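HI1317 (PDB 1JOV) probably interconverts the alpha and beta anomers of D-glucose 6-phosphate, as a member of the glucose-6-phosphate 1-epimerase family. Local coordinates at residues A33-P47 against K124-T136. Residues are numbered along the deposited sequence; the frame is centred on the assembly and turned at random.
Sequences AKISLQGAQLISWKP and KVSMVFTDKCHLT
Trp45 and Cys133 show how two beta-sheets pack mainly through side chains, with no direct hydrogen bond between the hairpins. From CB, Trp45 carries CG anti to its backbone N (chi1 172°), which sends the indole across to the 124-136 hairpin. CD1 meets Phe129 CD1 at 3.6 Å, the two ring planes being inclined at 47°, neither stacked nor perpendicular. NE1 donates to a water at 2.6 Å, which in turn donates to Thr130 O, so the buried indole N-H is satisfied across the interface. Over the six-membered ring sits Cys133 CB, 3.5 Å from its centroid and almost on the normal, a CH-pi contact; Pro47 CD covers the opposite face. Farther out, CZ2 lies 3.6 Å from Asp131 O, near the ring plane, and at the tip CH2 meets Cys133 N. Beyond the indole, Leu42 splits its branches: CD1 meets the edge of Phe129, while CD2 packs 3.6 Å from Cys133 SG. The extended Met127 brings CE against both Ile35 CG2 (3.7 Å) and Leu42 CB (3.9 Å). The axes of segments 41-47 and 133-136 come within 10.2 Å, with their directions 155° apart, in facing layers of the antiparallel beta-sandwich characteristic of the galactose mutarotase-like fold.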
loop_
_atom_site.group_PDB
_atom_site.type_symbol
_atom_site.label_atom_id
_atom_site.label_comp_id
_atom_site.label_asym_id
_atom_site.label_seq_id
_atom_site.Cartn_x
_atom_site.Cartn_y
_atom_site.Cartn_z
ATOM N N ALA A 33 -1.208 14.164 -0.987
ATOM C CA ALA A 33 -0.591 12.864 -0.768
ATOM C C ALA A 33 0.624 13.027 0.122
ATOM O O ALA A 33 1.169 14.119 0.213
ATOM C CB ALA A 33 -0.200 12.228 -2.093
ATOM N N LYS A 34 1.056 11.977 0.785
ATOM C CA LYS A 34 2.257 11.987 1.549
ATOM C C LYS A 34 2.946 10.681 1.252
ATOM O O LYS A 34 2.325 9.584 1.226
ATOM C CB LYS A 34 1.937 12.089 3.040
ATOM C CG LYS A 34 1.318 13.454 3.470
ATOM C CD LYS A 34 1.147 13.482 5.028
ATOM C CE LYS A 34 0.600 14.851 5.554
ATOM N NZ LYS A 34 -0.862 14.928 5.249
ATOM N N ILE A 35 4.224 10.797 1.012
ATOM C CA ILE A 35 5.019 9.601 0.656
ATOM C C ILE A 35 6.271 9.539 1.525
ATOM O O ILE A 35 7.141 10.422 1.464
ATOM C CB ILE A 35 5.508 9.618 -0.817
ATOM C CG1 ILE A 35 4.282 9.820 -1.752
ATOM C CG2 ILE A 35 6.286 8.262 -1.131
ATOM C CD1 ILE A 35 3.827 11.287 -2.139
ATOM N N SER A 36 6.414 8.511 2.330
ATOM C CA SER A 36 7.605 8.403 3.129
ATOM C C SER A 36 8.772 7.969 2.193
ATOM O O SER A 36 8.680 6.983 1.426
ATOM C CB SER A 36 7.409 7.269 4.142
ATOM O OG SER A 36 8.652 6.750 4.560
ATOM N N LEU A 37 9.926 8.596 2.301
ATOM C CA LEU A 37 11.074 8.113 1.481
ATOM C C LEU A 37 11.604 6.744 2.001
ATOM O O LEU A 37 12.221 5.977 1.257
ATOM C CB LEU A 37 12.184 9.160 1.468
ATOM C CG LEU A 37 11.895 10.505 0.796
ATOM C CD1 LEU A 37 13.203 11.257 0.547
ATOM C CD2 LEU A 37 11.128 10.311 -0.510
ATOM N N GLN A 38 11.294 6.456 3.271
ATOM C CA GLN A 38 11.638 5.159 3.789
ATOM C C GLN A 38 10.595 4.219 3.124
ATOM O O GLN A 38 9.393 4.363 3.348
ATOM C CB GLN A 38 11.557 5.005 5.293
ATOM C CG GLN A 38 11.721 3.559 5.733
ATOM C CD GLN A 38 11.649 3.407 7.226
ATOM O OE1 GLN A 38 12.526 3.891 7.937
ATOM N NE2 GLN A 38 10.709 2.785 7.920
ATOM N N GLY A 39 11.058 3.277 2.359
ATOM C CA GLY A 39 10.177 2.271 1.719
ATOM C C GLY A 39 9.374 2.866 0.523
ATOM O O GLY A 39 8.409 2.188 0.077
ATOM N N ALA A 40 9.734 4.051 0.048
ATOM C CA ALA A 40 8.946 4.731 -1.013
ATOM C C ALA A 40 7.480 4.475 -0.706
ATOM O O ALA A 40 6.714 3.985 -1.589
ATOM C CB ALA A 40 9.340 4.117 -2.388
ATOM N N GLN A 41 7.035 4.785 0.511
ATOM C CA GLN A 41 5.760 4.322 0.972
ATOM C C GLN A 41 4.653 5.362 0.966
ATOM O O GLN A 41 4.692 6.340 1.724
ATOM C CB GLN A 41 5.899 3.705 2.365
ATOM C CG GLN A 41 4.732 2.965 2.846
ATOM C CD GLN A 41 5.111 2.123 4.063
ATOM O OE1 GLN A 41 6.224 1.624 4.196
ATOM N NE2 GLN A 41 4.072 1.903 4.921
ATOM N N LEU A 42 3.756 5.319 -0.012
ATOM C CA LEU A 42 2.602 6.238 0.033
ATOM C C LEU A 42 1.809 6.023 1.366
ATOM O O LEU A 42 1.438 4.863 1.686
ATOM C CB LEU A 42 1.718 5.843 -1.157
ATOM C CG LEU A 42 0.464 6.724 -1.343
ATOM C CD1 LEU A 42 0.669 8.264 -1.569
ATOM C CD2 LEU A 42 -0.350 6.129 -2.527
ATOM N N ILE A 43 1.759 7.048 2.218
ATOM C CA ILE A 43 0.956 6.918 3.432
ATOM C C ILE A 43 -0.341 7.685 3.564
ATOM O O ILE A 43 -1.089 7.457 4.536
ATOM C CB ILE A 43 1.899 7.201 4.647
ATOM C CG1 ILE A 43 2.619 8.535 4.474
ATOM C CG2 ILE A 43 2.903 6.041 4.685
ATOM C CD1 ILE A 43 3.290 9.048 5.771
ATOM N N SER A 44 -0.593 8.567 2.599
ATOM C CA SER A 44 -1.864 9.318 2.607
ATOM C C SER A 44 -2.202 9.689 1.157
ATOM O O SER A 44 -1.314 10.012 0.369
ATOM C CB SER A 44 -1.672 10.609 3.384
ATOM O OG SER A 44 -2.816 11.482 3.298
ATOM N N TRP A 45 -3.452 9.589 0.843
ATOM C CA TRP A 45 -3.883 10.038 -0.489
ATOM C C TRP A 45 -5.329 10.502 -0.387
ATOM O O TRP A 45 -6.203 9.706 -0.076
ATOM C CB TRP A 45 -3.647 8.991 -1.622
ATOM C CG TRP A 45 -4.275 9.438 -2.891
ATOM C CD1 TRP A 45 -4.028 10.590 -3.592
ATOM C CD2 TRP A 45 -5.283 8.726 -3.628
ATOM N NE1 TRP A 45 -4.792 10.618 -4.740
ATOM C CE2 TRP A 45 -5.647 9.538 -4.720
ATOM C CE3 TRP A 45 -5.971 7.532 -3.428
ATOM C CZ2 TRP A 45 -6.586 9.121 -5.659
ATOM C CZ3 TRP A 45 -6.940 7.129 -4.351
ATOM C CH2 TRP A 45 -7.257 7.959 -5.415
ATOM N N LYS A 46 -5.573 11.782 -0.612
ATOM C CA LYS A 46 -6.962 12.258 -0.503
ATOM C C LYS A 46 -7.232 12.992 -1.814
ATOM O O LYS A 46 -6.783 14.125 -2.039
ATOM C CB LYS A 46 -7.093 13.150 0.711
ATOM C CG LYS A 46 -8.522 13.378 1.194
ATOM C CD LYS A 46 -8.475 14.196 2.529
ATOM C CE LYS A 46 -9.856 14.635 2.991
ATOM N NZ LYS A 46 -9.810 15.460 4.252
ATOM N N PRO A 47 -7.835 12.302 -2.760
ATOM C CA PRO A 47 -8.143 12.946 -4.051
ATOM C C PRO A 47 -9.240 14.055 -3.851
ATOM O O PRO A 47 -9.941 14.124 -2.882
ATOM C CB PRO A 47 -8.713 11.854 -4.896
ATOM C CG PRO A 47 -8.873 10.700 -4.022
ATOM C CD PRO A 47 -8.178 10.894 -2.719
ATOM N N LYS A 124 12.204 0.121 -8.546
ATOM C CA LYS A 124 11.651 1.434 -8.822
ATOM C C LYS A 124 10.192 1.504 -8.329
ATOM O O LYS A 124 9.523 0.476 -8.310
ATOM C CB LYS A 124 11.754 1.723 -10.317
ATOM C CG LYS A 124 11.304 3.116 -10.756
ATOM C CD LYS A 124 11.759 3.418 -12.166
ATOM C CE LYS A 124 11.171 2.446 -13.183
ATOM N NZ LYS A 124 11.423 2.880 -14.582
ATOM N N VAL A 125 9.684 2.645 -7.962
ATOM C CA VAL A 125 8.239 2.787 -7.722
ATOM C C VAL A 125 7.809 4.054 -8.411
ATOM O O VAL A 125 8.442 5.107 -8.259
ATOM C CB VAL A 125 7.865 2.893 -6.226
ATOM C CG1 VAL A 125 6.448 3.401 -6.071
ATOM C CG2 VAL A 125 8.029 1.543 -5.533
ATOM N N SER A 126 6.711 3.966 -9.172
ATOM C CA SER A 126 6.162 5.203 -9.694
ATOM C C SER A 126 4.773 5.406 -9.115
ATOM O O SER A 126 4.026 4.477 -8.884
ATOM C CB SER A 126 5.967 5.202 -11.254
ATOM O OG SER A 126 5.096 4.161 -11.660
ATOM N N MET A 127 4.382 6.659 -8.977
ATOM C CA MET A 127 3.061 6.974 -8.492
ATOM C C MET A 127 2.483 8.085 -9.368
ATOM O O MET A 127 3.149 9.071 -9.544
ATOM C CB MET A 127 3.097 7.486 -7.036
ATOM C CG MET A 127 3.767 6.429 -6.096
ATOM S SD MET A 127 3.804 7.136 -4.394
ATOM C CE MET A 127 4.792 5.848 -3.578
ATOM N N VAL A 128 1.293 7.887 -9.932
ATOM C CA VAL A 128 0.662 8.842 -10.803
ATOM C C VAL A 128 -0.670 9.249 -10.145
ATOM O O VAL A 128 -1.533 8.415 -9.915
ATOM C CB VAL A 128 0.409 8.280 -12.236
ATOM C CG1 VAL A 128 -0.189 9.362 -13.132
ATOM C CG2 VAL A 128 1.690 7.728 -12.836
ATOM N N PHE A 129 -0.794 10.538 -9.845
ATOM C CA PHE A 129 -1.975 11.109 -9.200
ATOM C C PHE A 129 -2.834 11.969 -10.146
ATOM O O PHE A 129 -2.369 12.972 -10.700
ATOM C CB PHE A 129 -1.544 12.023 -8.023
ATOM C CG PHE A 129 -0.658 11.328 -7.004
ATOM C CD1 PHE A 129 -1.235 10.648 -5.936
ATOM C CD2 PHE A 129 0.725 11.336 -7.090
ATOM C CE1 PHE A 129 -0.495 10.002 -4.979
ATOM C CE2 PHE A 129 1.486 10.705 -6.127
ATOM C CZ PHE A 129 0.900 10.021 -5.054
ATOM N N THR A 130 -4.063 11.542 -10.290
ATOM C CA THR A 130 -5.109 12.222 -11.073
ATOM C C THR A 130 -6.323 12.160 -10.136
ATOM O O THR A 130 -6.229 12.399 -8.924
ATOM C CB THR A 130 -5.386 11.430 -12.393
ATOM O OG1 THR A 130 -5.696 10.039 -12.112
ATOM C CG2 THR A 130 -4.175 11.481 -13.309
ATOM N N ASP A 131 -7.512 11.865 -10.650
ATOM C CA ASP A 131 -8.561 11.500 -9.718
ATOM C C ASP A 131 -8.344 10.091 -9.204
ATOM O O ASP A 131 -9.042 9.626 -8.294
ATOM C CB ASP A 131 -9.940 11.547 -10.428
ATOM C CG ASP A 131 -10.001 10.627 -11.653
ATOM O OD1 ASP A 131 -9.191 10.808 -12.604
ATOM O OD2 ASP A 131 -10.842 9.686 -11.769
ATOM N N LYS A 132 -7.410 9.394 -9.780
ATOM C CA LYS A 132 -7.123 8.042 -9.328
ATOM C C LYS A 132 -5.656 8.033 -8.847
ATOM O O LYS A 132 -4.939 9.016 -9.035
ATOM C CB LYS A 132 -7.429 7.032 -10.438
ATOM C CG LYS A 132 -8.777 7.202 -11.130
ATOM C CD LYS A 132 -9.075 6.024 -12.066
ATOM C CE LYS A 132 -10.562 5.908 -12.372
ATOM N NZ LYS A 132 -10.833 4.928 -13.464
ATOM N N CYS A 133 -5.182 6.916 -8.229
ATOM C CA CYS A 133 -3.770 6.794 -7.804
ATOM C C CYS A 133 -3.169 5.547 -8.437
ATOM O O CYS A 133 -3.550 4.433 -8.091
ATOM C CB CYS A 133 -3.630 6.758 -6.287
ATOM S SG CYS A 133 -1.951 6.391 -5.693
ATOM N N HIS A 134 -2.217 5.742 -9.381
ATOM C CA HIS A 134 -1.696 4.509 -9.961
ATOM C C HIS A 134 -0.270 4.269 -9.439
ATOM O O HIS A 134 0.640 5.032 -9.767
ATOM C CB HIS A 134 -1.709 4.631 -11.500
ATOM C CG HIS A 134 -1.444 3.326 -12.198
ATOM N ND1 HIS A 134 -1.455 3.196 -13.575
ATOM C CD2 HIS A 134 -1.165 2.096 -11.708
ATOM C CE1 HIS A 134 -1.196 1.945 -13.901
ATOM N NE2 HIS A 134 -1.013 1.249 -12.791
ATOM N N LEU A 135 -0.051 3.252 -8.645
ATOM C CA LEU A 135 1.221 2.947 -8.050
ATOM C C LEU A 135 1.813 1.658 -8.667
ATOM O O LEU A 135 1.153 0.621 -8.626
ATOM C CB LEU A 135 0.943 2.733 -6.586
ATOM C CG LEU A 135 2.118 2.625 -5.677
ATOM C CD1 LEU A 135 1.716 2.983 -4.260
ATOM C CD2 LEU A 135 2.714 1.239 -5.733
ATOM N N THR A 136 2.992 1.728 -9.215
ATOM C CA THR A 136 3.619 0.567 -9.877
ATOM C C THR A 136 4.964 0.290 -9.256
ATOM O O THR A 136 5.708 1.237 -8.993
ATOM C CB THR A 136 3.883 0.873 -11.359
ATOM O OG1 THR A 136 2.643 1.130 -12.005
ATOM C CG2 THR A 136 4.566 -0.298 -12.032
HETATM O O HOH W 1 -5.013 12.530 -6.489
#